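PDB 6K11: Lpg2148(MvcA) from Legionella pneumophila subsp. pneumophila str. Philadelphia 1, which probably acts as a ubiquitin-directed deamidase that reverses the ubiquitination of the host conjugating enzyme UBE2N. Local coordinates for residues I217-E220 against Q221-R224. Sequence-based numbering, arbitrary orientation.
Sequences IFNE and QKER
Q221 folds its side chain back against the last turn of helix 206-220 and takes the carbonyl of I217 with its own amide. Its CB starts beside the carbonyl carbon of E220, 3.5 Å away. With chi1 at 58°, CG is placed in the cleft formed by its own N and C, which swings the chain back along the helix and sets CG against both I217 O and F218 O. Beyond CG the chain runs extended, and NE2 donates to I217 O at 3.0 Å, nearly straight at 168°. The acceptor lies in the amide plane, but the nitrogen sits well above the carbonyl plane. NE2 also brushes I217 CG2 and donates to L172 O, while OE1 receives R224 NH1 at 2.7 Å, so both ends of the amide are held. Here, within the MvcA insertion domain, the chain leaves the helix: Q221 N bonds F218 O at 3.2 Å, an i to i-3 step, and 222-224 form a short 3-10 segment ahead of strand 228-238. K222 runs alongside N219, its CE 3.0 Å from N219 OD1, with NZ farther off. F218 is buried; its ring meets that of F225 with the planes nearly parallel and F162 edge-to-face.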
# COMPACT_ATOMS: atom_id res chain seq x y z
N ILE A 217 -4.66 14.33 -28.04
CA ILE A 217 -5.29 13.03 -28.29
C ILE A 217 -5.47 12.28 -26.98
O ILE A 217 -6.54 11.74 -26.68
CB ILE A 217 -4.45 12.23 -29.30
CG1 ILE A 217 -4.60 12.79 -30.73
CG2 ILE A 217 -4.80 10.74 -29.29
CD1 ILE A 217 -3.56 12.26 -31.70
N PHE A 218 -4.42 12.28 -26.15
CA PHE A 218 -4.45 11.60 -24.86
C PHE A 218 -5.46 12.25 -23.91
O PHE A 218 -6.28 11.55 -23.31
CB PHE A 218 -3.06 11.60 -24.24
CG PHE A 218 -2.93 10.76 -23.00
CD1 PHE A 218 -2.94 9.37 -23.09
CD2 PHE A 218 -2.79 11.35 -21.76
CE1 PHE A 218 -2.81 8.60 -21.94
CE2 PHE A 218 -2.66 10.58 -20.61
CZ PHE A 218 -2.66 9.21 -20.71
N ASN A 219 -5.39 13.58 -23.76
CA ASN A 219 -6.30 14.27 -22.84
C ASN A 219 -7.76 14.06 -23.22
O ASN A 219 -8.63 14.04 -22.34
CB ASN A 219 -6.00 15.77 -22.81
CG ASN A 219 -4.66 16.11 -22.19
OD1 ASN A 219 -4.03 15.26 -21.57
ND2 ASN A 219 -4.22 17.35 -22.36
N GLU A 220 -8.04 13.92 -24.52
CA GLU A 220 -9.41 13.79 -24.99
C GLU A 220 -10.08 12.51 -24.49
O GLU A 220 -11.31 12.47 -24.37
CB GLU A 220 -9.44 13.80 -26.52
CG GLU A 220 -9.28 15.17 -27.15
CD GLU A 220 -10.61 15.78 -27.57
OE1 GLU A 220 -10.99 16.82 -26.98
OE2 GLU A 220 -11.27 15.23 -28.48
N GLN A 221 -9.30 11.45 -24.24
CA GLN A 221 -9.85 10.16 -23.83
C GLN A 221 -9.44 9.76 -22.42
O GLN A 221 -9.47 8.57 -22.09
CB GLN A 221 -9.42 9.09 -24.83
CG GLN A 221 -7.91 8.96 -24.98
CD GLN A 221 -7.53 8.17 -26.22
OE1 GLN A 221 -7.85 6.99 -26.34
NE2 GLN A 221 -6.84 8.82 -27.15
N LYS A 222 -9.10 10.74 -21.57
CA LYS A 222 -8.53 10.46 -20.25
C LYS A 222 -9.46 9.63 -19.36
O LYS A 222 -8.98 8.95 -18.45
CB LYS A 222 -8.20 11.78 -19.53
CG LYS A 222 -6.78 12.28 -19.75
CD LYS A 222 -6.41 13.40 -18.74
CE LYS A 222 -5.05 14.02 -19.05
NZ LYS A 222 -4.00 13.85 -18.00
N GLU A 223 -10.76 9.68 -19.61
CA GLU A 223 -11.69 8.91 -18.79
C GLU A 223 -11.60 7.41 -19.08
O GLU A 223 -12.25 6.64 -18.37
CB GLU A 223 -13.12 9.42 -18.99
CG GLU A 223 -13.76 9.06 -20.33
CD GLU A 223 -13.04 9.64 -21.57
OE1 GLU A 223 -13.33 9.14 -22.68
OE2 GLU A 223 -12.23 10.61 -21.44
N ARG A 224 -10.81 6.98 -20.06
CA ARG A 224 -10.54 5.56 -20.24
C ARG A 224 -9.59 5.01 -19.18
O ARG A 224 -9.53 3.79 -18.99
CB ARG A 224 -9.92 5.27 -21.60
CG ARG A 224 -10.78 5.55 -22.81
CD ARG A 224 -9.96 5.29 -24.08
NE ARG A 224 -9.69 3.87 -24.34
CZ ARG A 224 -8.79 3.45 -25.22
NH1 ARG A 224 -8.09 4.33 -25.91
NH2 ARG A 224 -8.58 2.15 -25.42